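Local coordinates for protein Alpha/beta hydrolase (Pseudomonas aeruginosa PAO1, PDB 4R1D) that probably acts as a calcium-binding, lipase-like effector (Tle4) of the H2 type VI secretion system, which the partner protein Tli4 holds in check, at residues 289-292 with 293-297; 370-373 with 374-378; 384-387 with 388-391; 402-405 with 406-410. One frame throughout, in Å; residues are numbered along the deposited sequence.

Contact 1 of 4, residues 289-292 with 293-297; sequences TIYH and HMRCG
Tyr-291 swings CG anti to its own backbone N (chi1 -174°), and its ring then runs beside Arg-295, one turn further along helix 289-296. His-292 takes the same first torsion (169°) and meets Cys-296 in the same way, so the short helix is lined by i to i+4 side-chain pairs. Arg-295 CG sits over one face of the Tyr-291 ring, 4.1 Å from its centroid, a CH-pi contact that a long aliphatic stem suits well. The polar ends reach beyond the helix to partners elsewhere in the chain: Tyr-291 OH bonds to Tyr-376 O, while Arg-295 reaches Trp-375 O and forms a salt bridge with Asp-461. On another side of the helix the unbranched Met-294 lays SD 4.0 Å from Ile-290 CG1, and helix 310-317 covers the pair. The backbone bond from Cys-296 N to His-292 O is bent, and Gly-297 then leaves the helix with positive phi, a conformation glycine tolerates easily. The two histidine rings meet rim to rim, planes 86° apart. Over a face of the His-292 ring lies Cys-296 CB, 4.1 Å from the centroid, and Cys-296 SG lies over the same ring, 4.4 Å from its centroid, a sulfur-aromatic contact.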
loop_
_atom_site.group_PDB
_atom_site.type_symbol
_atom_site.label_atom_id
_atom_site.label_comp_id
_atom_site.label_asym_id
_atom_site.label_seq_id
_atom_site.Cartn_x
_atom_site.Cartn_y
_atom_site.Cartn_z
ATOM N N THR A 289 -13.982 -4.640 -8.843
ATOM C CA THR A 289 -12.798 -4.390 -9.660
ATOM C C THR A 289 -11.601 -5.224 -9.216
ATOM O O THR A 289 -10.755 -5.552 -10.036
ATOM C CB THR A 289 -12.382 -2.892 -9.717
ATOM O OG1 THR A 289 -11.957 -2.452 -8.413
ATOM C CG2 THR A 289 -13.525 -2.025 -10.240
ATOM N N ILE A 290 -11.525 -5.584 -7.937
ATOM C CA ILE A 290 -10.369 -6.356 -7.460
ATOM C C ILE A 290 -10.275 -7.689 -8.189
ATOM O O ILE A 290 -9.181 -8.195 -8.449
ATOM C CB ILE A 290 -10.374 -6.577 -5.916
ATOM C CG1 ILE A 290 -9.024 -7.144 -5.455
ATOM C CG2 ILE A 290 -11.496 -7.511 -5.496
ATOM C CD1 ILE A 290 -8.987 -7.474 -3.969
ATOM N N TYR A 291 -11.427 -8.254 -8.543
ATOM C CA TYR A 291 -11.420 -9.493 -9.311
ATOM C C TYR A 291 -10.859 -9.251 -10.711
ATOM O O TYR A 291 -10.029 -10.003 -11.187
ATOM C CB TYR A 291 -12.831 -10.077 -9.380
ATOM C CG TYR A 291 -12.909 -11.430 -10.040
ATOM C CD1 TYR A 291 -12.893 -11.541 -11.425
ATOM C CD2 TYR A 291 -13.037 -12.588 -9.286
ATOM C CE1 TYR A 291 -12.975 -12.759 -12.040
ATOM C CE2 TYR A 291 -13.124 -13.833 -9.901
ATOM C CZ TYR A 291 -13.105 -13.901 -11.280
ATOM O OH TYR A 291 -13.176 -15.118 -11.923
ATOM N N HIS A 292 -11.310 -8.193 -11.377
ATOM C CA HIS A 292 -10.771 -7.886 -12.696
ATOM C C HIS A 292 -9.257 -7.768 -12.633
ATOM O O HIS A 292 -8.538 -8.389 -13.415
ATOM C CB HIS A 292 -11.332 -6.571 -13.245
ATOM C CG HIS A 292 -10.611 -6.096 -14.468
ATOM N ND1 HIS A 292 -9.439 -5.373 -14.403
ATOM C CD2 HIS A 292 -10.860 -6.291 -15.785
ATOM C CE1 HIS A 292 -9.009 -5.120 -15.628
ATOM N NE2 HIS A 292 -9.854 -5.667 -16.486
ATOM N N HIS A 293 -8.772 -6.963 -11.692
ATOM C CA HIS A 293 -7.346 -6.670 -11.626
ATOM C C HIS A 293 -6.494 -7.896 -11.318
ATOM O O HIS A 293 -5.445 -8.077 -11.926
ATOM C CB HIS A 293 -7.082 -5.528 -10.642
ATOM C CG HIS A 293 -7.830 -4.280 -10.990
ATOM N ND1 HIS A 293 -8.087 -3.277 -10.080
ATOM C CD2 HIS A 293 -8.401 -3.890 -12.153
ATOM C CE1 HIS A 293 -8.772 -2.314 -10.674
ATOM N NE2 HIS A 293 -8.978 -2.663 -11.933
ATOM N N MET A 294 -6.959 -8.743 -10.402
ATOM C CA MET A 294 -6.230 -9.943 -10.045
ATOM C C MET A 294 -6.228 -10.978 -11.164
ATOM O O MET A 294 -5.298 -11.769 -11.270
ATOM C CB MET A 294 -6.772 -10.553 -8.747
ATOM C CG MET A 294 -6.465 -9.698 -7.516
ATOM S SD MET A 294 -6.949 -10.490 -5.978
ATOM C CE MET A 294 -5.647 -11.720 -5.874
ATOM N N ARG A 295 -7.261 -10.978 -11.995
ATOM C CA ARG A 295 -7.303 -11.952 -13.089
ATOM C C ARG A 295 -6.758 -11.417 -14.420
ATOM O O ARG A 295 -6.355 -12.209 -15.281
ATOM C CB ARG A 295 -8.725 -12.515 -13.274
ATOM C CG ARG A 295 -9.240 -13.362 -12.106
ATOM C CD ARG A 295 -8.339 -14.542 -11.846
ATOM N NE ARG A 295 -8.190 -15.373 -13.039
ATOM C CZ ARG A 295 -9.013 -16.371 -13.360
ATOM N NH1 ARG A 295 -10.040 -16.665 -12.578
ATOM N NH2 ARG A 295 -8.800 -17.087 -14.460
ATOM N N CYS A 296 -6.714 -10.093 -14.591
ATOM C CA CYS A 296 -6.369 -9.507 -15.897
ATOM C C CYS A 296 -5.246 -8.473 -15.888
ATOM O O CYS A 296 -4.807 -8.046 -16.955
ATOM C CB CYS A 296 -7.582 -8.811 -16.523
ATOM S SG CYS A 296 -9.081 -9.803 -16.640
ATOM N N GLY A 297 -4.829 -8.033 -14.705
ATOM C CA GLY A 297 -3.950 -6.875 -14.593
ATOM C C GLY A 297 -4.742 -5.581 -14.592
ATOM O O GLY A 297 -5.928 -5.564 -14.917
#

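Contact 2 of 4, residues 370-373 with 374-378; sequences YKNT and TWYGL
Asn-372 OD1 accepts the backbone N-H of Thr-374 at 2.8 Å, the N-H approaching from above the carbonyl plane. The hydroxyl of the same threonine, OG1, also bonds to Asn-372 OD1, but the modelled 2.4 Å is so short that its exact length is doubtful. With CG anti to the backbone N (chi1 -175°), the short asparagine side chain curls forward over the chain that follows it, where a small branched hydroxyl residue can meet it. On the amide's other arm, Asn-372 ND2 donates to a water at 2.8 Å, and that water has a weak link to Tyr-376 OH. Further round, Gly-377 N closes the bend on Thr-374 O at 2.9 Å, and Gly-377 CA offers a C-H to Asn-372 O at 3.3 Å. The missing side chain matters here, since a beta carbon would run into that carbonyl. Packing takes over at the ends. Leu-378 CD2 lies 4.0 Å from Tyr-370 CD1, the two side chains slanting past each other, and Leu-378 also leans on Met-294 of helix 289-296. Tyr-376 CB rests over the indole of Trp-375, whose NE1 bonds to Glu-453. Asn-372 to Thr-374 is thus an Asx turn running straight into a type I beta turn, Thr-374 to Gly-377, that reverses the chain after helix 365-370.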
loop_
_atom_site.group_PDB
_atom_site.type_symbol
_atom_site.label_atom_id
_atom_site.label_comp_id
_atom_site.label_asym_id
_atom_site.label_seq_id
_atom_site.Cartn_x
_atom_site.Cartn_y
_atom_site.Cartn_z
ATOM N N TYR A 370 -13.371 -16.300 -3.554
ATOM C CA TYR A 370 -12.005 -15.907 -3.168
ATOM C C TYR A 370 -11.059 -17.080 -2.892
ATOM O O TYR A 370 -9.901 -17.032 -3.288
ATOM C CB TYR A 370 -11.998 -14.921 -1.988
ATOM C CG TYR A 370 -12.913 -13.743 -2.182
ATOM C CD1 TYR A 370 -13.260 -13.318 -3.458
ATOM C CD2 TYR A 370 -13.441 -13.054 -1.086
ATOM C CE1 TYR A 370 -14.118 -12.242 -3.650
ATOM C CE2 TYR A 370 -14.297 -11.979 -1.261
ATOM C CZ TYR A 370 -14.638 -11.580 -2.548
ATOM O OH TYR A 370 -15.490 -10.514 -2.726
ATOM N N LYS A 371 -11.554 -18.121 -2.223
ATOM C CA LYS A 371 -10.751 -19.314 -1.956
ATOM C C LYS A 371 -10.943 -20.413 -3.009
ATOM O O LYS A 371 -10.204 -21.399 -3.028
ATOM C CB LYS A 371 -11.032 -19.857 -0.547
ATOM C CG LYS A 371 -10.573 -18.905 0.563
ATOM C CD LYS A 371 -10.480 -19.601 1.917
ATOM C CE LYS A 371 -11.794 -19.543 2.653
ATOM N NZ LYS A 371 -11.723 -20.126 4.025
ATOM N N ASN A 372 -11.932 -20.241 -3.879
ATOM C CA ASN A 372 -12.170 -21.202 -4.961
ATOM C C ASN A 372 -10.970 -21.298 -5.907
ATOM O O ASN A 372 -10.484 -20.281 -6.407
ATOM C CB ASN A 372 -13.426 -20.802 -5.732
ATOM C CG ASN A 372 -13.805 -21.809 -6.806
ATOM O OD1 ASN A 372 -13.153 -21.898 -7.844
ATOM N ND2 ASN A 372 -14.885 -22.551 -6.571
ATOM N N THR A 373 -10.481 -22.514 -6.140
ATOM C CA THR A 373 -9.293 -22.696 -6.966
ATOM C C THR A 373 -9.588 -23.126 -8.400
ATOM O O THR A 373 -8.660 -23.390 -9.165
ATOM C CB THR A 373 -8.296 -23.699 -6.338
ATOM O OG1 THR A 373 -8.919 -24.982 -6.193
ATOM C CG2 THR A 373 -7.828 -23.202 -4.974
ATOM N N THR A 374 -10.871 -23.216 -8.753
ATOM C CA THR A 374 -11.253 -23.537 -10.126
ATOM C C THR A 374 -10.991 -22.343 -11.036
ATOM O O THR A 374 -10.643 -21.256 -10.566
ATOM C CB THR A 374 -12.743 -23.950 -10.246
ATOM O OG1 THR A 374 -13.573 -22.798 -10.070
ATOM C CG2 THR A 374 -13.100 -24.992 -9.205
ATOM N N TRP A 375 -11.179 -22.537 -12.338
ATOM C CA TRP A 375 -10.867 -21.494 -13.313
ATOM C C TRP A 375 -11.504 -20.125 -13.040
ATOM O O TRP A 375 -10.965 -19.109 -13.472
ATOM C CB TRP A 375 -11.226 -21.948 -14.732
ATOM C CG TRP A 375 -12.692 -21.999 -15.000
ATOM C CD1 TRP A 375 -13.533 -23.044 -14.748
ATOM C CD2 TRP A 375 -13.500 -20.961 -15.569
ATOM N NE1 TRP A 375 -14.820 -22.719 -15.122
ATOM C CE2 TRP A 375 -14.823 -21.449 -15.636
ATOM C CE3 TRP A 375 -13.236 -19.663 -16.025
ATOM C CZ2 TRP A 375 -15.875 -20.688 -16.144
ATOM C CZ3 TRP A 375 -14.281 -18.915 -16.542
ATOM C CH2 TRP A 375 -15.585 -19.425 -16.589
ATOM N N TYR A 376 -12.649 -20.083 -12.357
ATOM C CA TYR A 376 -13.321 -18.803 -12.156
ATOM C C TYR A 376 -13.040 -18.207 -10.781
ATOM O O TYR A 376 -13.594 -17.174 -10.431
ATOM C CB TYR A 376 -14.844 -18.872 -12.437
ATOM C CG TYR A 376 -15.647 -19.744 -11.487
ATOM C CD1 TYR A 376 -16.187 -19.222 -10.321
ATOM C CD2 TYR A 376 -15.862 -21.091 -11.765
ATOM C CE1 TYR A 376 -16.930 -20.021 -9.446
ATOM C CE2 TYR A 376 -16.587 -21.893 -10.904
ATOM C CZ TYR A 376 -17.121 -21.357 -9.751
ATOM O OH TYR A 376 -17.845 -22.155 -8.896
ATOM N N GLY A 377 -12.167 -18.857 -10.018
ATOM C CA GLY A 377 -11.822 -18.381 -8.688
ATOM C C GLY A 377 -10.937 -17.155 -8.747
ATOM O O GLY A 377 -10.409 -16.822 -9.801
ATOM N N LEU A 378 -10.781 -16.477 -7.613
ATOM C CA LEU A 378 -9.974 -15.256 -7.563
ATOM C C LEU A 378 -8.508 -15.558 -7.861
ATOM O O LEU A 378 -7.841 -14.814 -8.585
ATOM C CB LEU A 378 -10.085 -14.636 -6.182
ATOM C CG LEU A 378 -9.413 -13.270 -6.047
ATOM C CD1 LEU A 378 -10.126 -12.249 -6.925
ATOM C CD2 LEU A 378 -9.446 -12.844 -4.580
HETATM O O HOH W 1 -16.158 -24.834 -7.628
#

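Contact 3 of 4, residues 384-387 with 388-391; sequences SQYL and DMSD
Tyr-386 and Met-389 supply the apolar part of this turn. Met-389 SD comes to the edge of the ring, near its plane, 4.0 Å from Tyr-386 CD1: a Met-aromatic contact. The methionine chain first extends and then bends at its last torsion (chi3 -78°), while its CG passes 3.6 Å from Gln-385 O. Met-389 also packs on Leu-188 of the partner chain. Nearer the chain, Gln-385 CG covers a face of the Tyr-386 ring, and the phenol itself bonds to Glu-463. Leu-387, the buried residue here, points its greasy end away to Pro-400 and Arg-401 of helix 400-421.

Two waters bridge backbone atoms of the two halves, and the Gln-103 amide ties Tyr-386 O to Met-389 N. One water donates to Ser-384 O at 2.7 Å and accepts from Asp-388 N at 3.0 Å, spanning two backbone atoms 4.4 Å apart. A second donates to Gln-385 O at 2.7 Å and, weakly, to Asp-388 O.

Beyond the bend, Asp-388 OD1 takes two donors from one face of its carboxylate: Ser-390 N on the anti side, which makes an Asx turn, and Ser-390 OG on the syn side at 2.7 Å.

Chemically, this is a turn with helical angles whose end is bridged by water, followed by an Asx turn in which the Asp-388 carboxylate accepts from Ser-390; its two donors probably favour the charged form.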
loop_
_atom_site.group_PDB
_atom_site.type_symbol
_atom_site.label_atom_id
_atom_site.label_comp_id
_atom_site.label_asym_id
_atom_site.label_seq_id
_atom_site.Cartn_x
_atom_site.Cartn_y
_atom_site.Cartn_z
ATOM N N SER A 384 -1.470 -19.953 -8.552
ATOM C CA SER A 384 -0.900 -20.267 -7.241
ATOM C C SER A 384 0.590 -19.940 -7.182
ATOM O O SER A 384 1.110 -19.573 -6.123
ATOM C CB SER A 384 -1.098 -21.751 -6.902
ATOM O OG SER A 384 -2.460 -22.123 -6.995
ATOM N N GLN A 385 1.262 -20.076 -8.325
ATOM C CA GLN A 385 2.706 -19.874 -8.429
ATOM C C GLN A 385 3.087 -18.458 -8.034
ATOM O O GLN A 385 4.225 -18.200 -7.652
ATOM C CB GLN A 385 3.173 -20.130 -9.861
ATOM C CG GLN A 385 2.438 -19.290 -10.902
ATOM C CD GLN A 385 2.909 -19.559 -12.321
ATOM O OE1 GLN A 385 4.105 -19.677 -12.581
ATOM N NE2 GLN A 385 1.964 -19.664 -13.246
ATOM N N TYR A 386 2.126 -17.543 -8.119
ATOM C CA TYR A 386 2.403 -16.132 -7.835
ATOM C C TYR A 386 2.265 -15.764 -6.357
ATOM O O TYR A 386 2.696 -14.681 -5.937
ATOM C CB TYR A 386 1.520 -15.243 -8.704
ATOM C CG TYR A 386 1.764 -15.437 -10.186
ATOM C CD1 TYR A 386 2.970 -15.057 -10.758
ATOM C CD2 TYR A 386 0.793 -15.994 -11.013
ATOM C CE1 TYR A 386 3.208 -15.212 -12.107
ATOM C CE2 TYR A 386 1.021 -16.152 -12.381
ATOM C CZ TYR A 386 2.232 -15.764 -12.920
ATOM O OH TYR A 386 2.495 -15.912 -14.270
ATOM N N LEU A 387 1.677 -16.652 -5.559
ATOM C CA LEU A 387 1.441 -16.331 -4.143
ATOM C C LEU A 387 2.742 -16.129 -3.354
ATOM O O LEU A 387 2.846 -15.223 -2.513
ATOM C CB LEU A 387 0.592 -17.417 -3.482
ATOM C CG LEU A 387 -0.811 -17.569 -4.073
ATOM C CD1 LEU A 387 -1.485 -18.843 -3.544
ATOM C CD2 LEU A 387 -1.649 -16.334 -3.751
ATOM N N ASP A 388 3.721 -16.985 -3.617
ATOM C CA ASP A 388 5.030 -16.884 -2.981
ATOM C C ASP A 388 6.067 -17.343 -3.995
ATOM O O ASP A 388 6.206 -18.533 -4.271
ATOM C CB ASP A 388 5.097 -17.747 -1.719
ATOM C CG ASP A 388 6.404 -17.566 -0.944
ATOM O OD1 ASP A 388 7.377 -17.017 -1.501
ATOM O OD2 ASP A 388 6.450 -17.975 0.232
ATOM N N MET A 389 6.791 -16.393 -4.568
ATOM C CA MET A 389 7.734 -16.721 -5.622
ATOM C C MET A 389 9.147 -16.965 -5.087
ATOM O O MET A 389 10.082 -17.132 -5.861
ATOM C CB MET A 389 7.731 -15.618 -6.678
ATOM C CG MET A 389 6.338 -15.360 -7.269
ATOM S SD MET A 389 6.336 -14.242 -8.686
ATOM C CE MET A 389 6.493 -12.650 -7.869
ATOM N N SER A 390 9.289 -17.027 -3.768
ATOM C CA SER A 390 10.619 -16.994 -3.152
ATOM C C SER A 390 11.394 -18.303 -3.274
ATOM O O SER A 390 12.622 -18.325 -3.178
ATOM C CB SER A 390 10.534 -16.561 -1.683
ATOM O OG SER A 390 9.971 -17.579 -0.871
ATOM N N ASP A 391 10.675 -19.394 -3.493
ATOM C CA ASP A 391 11.293 -20.704 -3.505
ATOM C C ASP A 391 10.204 -21.717 -3.800
ATOM O O ASP A 391 9.014 -21.407 -3.679
ATOM C CB ASP A 391 11.921 -20.992 -2.137
ATOM C CG ASP A 391 12.810 -22.212 -2.143
ATOM O OD1 ASP A 391 13.083 -22.761 -3.233
ATOM O OD2 ASP A 391 13.250 -22.619 -1.044
HETATM O O HOH W 2 3.356 -19.820 -4.671
HETATM O O HOH W 3 6.328 -19.840 -7.391
#

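Contact 4 of 4, residues 402-405 with 406-410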
loop_
_atom_site.group_PDB
_atom_site.type_symbol
_atom_site.label_atom_id
_atom_site.label_comp_id
_atom_site.label_asym_id
_atom_site.label_seq_id
_atom_site.Cartn_x
_atom_site.Cartn_y
_atom_site.Cartn_z
ATOM N N ASP A 402 -1.989 -21.735 2.344
ATOM C CA ASP A 402 -2.337 -21.656 3.764
ATOM C C ASP A 402 -2.428 -20.192 4.162
ATOM O O ASP A 402 -3.385 -19.766 4.795
ATOM C CB ASP A 402 -1.260 -22.300 4.646
ATOM C CG ASP A 402 -1.350 -23.814 4.702
ATOM O OD1 ASP A 402 -2.407 -24.388 4.353
ATOM O OD2 ASP A 402 -0.346 -24.432 5.124
ATOM N N ASN A 403 -1.394 -19.440 3.816
ATOM C CA ASN A 403 -1.342 -18.017 4.150
ATOM C C ASN A 403 -2.503 -17.265 3.519
ATOM O O ASN A 403 -3.184 -16.483 4.183
ATOM C CB ASN A 403 -0.023 -17.416 3.682
ATOM C CG ASN A 403 0.268 -16.102 4.351
ATOM O OD1 ASN A 403 0.593 -16.069 5.537
ATOM N ND2 ASN A 403 0.140 -15.003 3.603
ATOM N N PHE A 404 -2.714 -17.502 2.228
ATOM C CA PHE A 404 -3.779 -16.827 1.494
ATOM C C PHE A 404 -5.163 -17.118 2.071
ATOM O O PHE A 404 -5.966 -16.203 2.250
ATOM C CB PHE A 404 -3.717 -17.185 0.000
ATOM C CG PHE A 404 -4.860 -16.630 -0.801
ATOM C CD1 PHE A 404 -4.996 -15.258 -0.988
ATOM C CD2 PHE A 404 -5.808 -17.471 -1.362
ATOM C CE1 PHE A 404 -6.056 -14.744 -1.720
ATOM C CE2 PHE A 404 -6.865 -16.954 -2.104
ATOM C CZ PHE A 404 -6.986 -15.593 -2.281
ATOM N N GLU A 405 -5.456 -18.384 2.376
ATOM C CA GLU A 405 -6.779 -18.709 2.909
ATOM C C GLU A 405 -7.012 -18.094 4.287
ATOM O O GLU A 405 -8.123 -17.630 4.599
ATOM C CB GLU A 405 -7.008 -20.231 2.910
ATOM C CG GLU A 405 -7.004 -20.795 1.495
ATOM C CD GLU A 405 -7.279 -22.281 1.444
ATOM O OE1 GLU A 405 -7.481 -22.893 2.507
ATOM O OE2 GLU A 405 -7.293 -22.835 0.330
ATOM N N ASP A 406 -5.977 -18.088 5.124
ATOM C CA ASP A 406 -6.097 -17.439 6.422
ATOM C C ASP A 406 -6.330 -15.932 6.249
ATOM O O ASP A 406 -7.082 -15.325 7.021
ATOM C CB ASP A 406 -4.869 -17.705 7.298
ATOM C CG ASP A 406 -5.031 -18.943 8.169
ATOM O OD1 ASP A 406 -6.140 -19.505 8.154
ATOM O OD2 ASP A 406 -4.070 -19.332 8.884
ATOM N N LEU A 407 -5.695 -15.335 5.241
ATOM C CA LEU A 407 -5.874 -13.901 4.999
ATOM C C LEU A 407 -7.310 -13.633 4.569
ATOM O O LEU A 407 -7.914 -12.660 4.995
ATOM C CB LEU A 407 -4.894 -13.357 3.950
ATOM C CG LEU A 407 -3.448 -13.041 4.352
ATOM C CD1 LEU A 407 -2.697 -12.395 3.193
ATOM C CD2 LEU A 407 -3.394 -12.124 5.564
ATOM N N ILE A 408 -7.861 -14.513 3.729
ATOM C CA ILE A 408 -9.257 -14.358 3.326
ATOM C C ILE A 408 -10.185 -14.460 4.546
ATOM O O ILE A 408 -11.137 -13.694 4.680
ATOM C CB ILE A 408 -9.672 -15.387 2.231
ATOM C CG1 ILE A 408 -8.875 -15.159 0.944
ATOM C CG2 ILE A 408 -11.178 -15.286 1.928
ATOM C CD1 ILE A 408 -9.134 -13.803 0.289
ATOM N N ASP A 409 -9.909 -15.397 5.446
ATOM C CA ASP A 409 -10.757 -15.543 6.626
ATOM C C ASP A 409 -10.666 -14.286 7.503
ATOM O O ASP A 409 -11.670 -13.821 8.065
ATOM C CB ASP A 409 -10.397 -16.824 7.400
ATOM C CG ASP A 409 -10.793 -18.088 6.639
ATOM O OD1 ASP A 409 -11.537 -17.965 5.646
ATOM O OD2 ASP A 409 -10.383 -19.199 7.035
ATOM N N SER A 410 -9.462 -13.728 7.595
ATOM C CA SER A 410 -9.264 -12.444 8.283
ATOM C C SER A 410 -10.102 -11.311 7.703
ATOM O O SER A 410 -10.763 -10.596 8.447
ATOM C CB SER A 410 -7.793 -12.037 8.274
ATOM O OG SER A 410 -7.147 -12.459 9.458
#
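Phe-404 O accepts the backbone N-H of Ile-408 at 2.9 Å, a good alpha-helical bond (157° at the hydrogen) within the long, two-faced helix 400-421. Its neighbours repeat the i to i+4 pattern: Asp-406 N to Asp-402 O at 3.1 Å, Leu-407 N to Asn-403 O at 3.0 Å and Asp-409 N to Glu-405 O at 3.0 Å. One face of the helix is apolar and turned into the protein. There Tyr-366 and Tyr-370 of helix 365-370 pack against Ile-408, and Val-379 against Phe-404.

The other face is acidic and meets the partner chain, Tli4. Asp-406 is buried there, its carboxylate taking Ser-90 N on OD1 and both Lys-91 N and Thr-92 OG1 on OD2, all of Tli4. Glu-405 forms a salt bridge with Lys-91 of Tli4, and Asp-402 a hydrogen bond with Ser-115 of Tli4. Short aspartates suit backbone donors at close quarters, and these partners probably offset the gathered negative charge. On the apolar face the Phe-404 ring is carried forward by a CG anti to the backbone N (chi1 175°), and with CG1 beside the backbone N (chi1 -64°) the ethyl arm of Ile-408 lies over it: Ile-408 CG1 stands 4.0 Å from the centroid of the Phe-404 ring, and Ile-408 CD1 3.8 Å from Phe-404 CZ.

The four contacts follow one another along the chain and cluster in one region away from the calcium site. Contact 1 spans helix 289-296, which follows strand 274-280 of the parallel sheet, and the glycine after it; contacts 2 and 3 lie in the long loop between helices 365-370 and 400-421, and contact 4 is on the latter helix. Contact 2 touches contacts 1 and 4, whose centres lie about 12 Å and about 14 Å from its own. To contact 4 it adds a salt bridge, Lys-371 NZ to Asp-409 OD1, 2.7 Å. Contact 3, about 15 Å from contact 4 between centres, shares with it the surface that receives Tli4, while contact 1 stays inside.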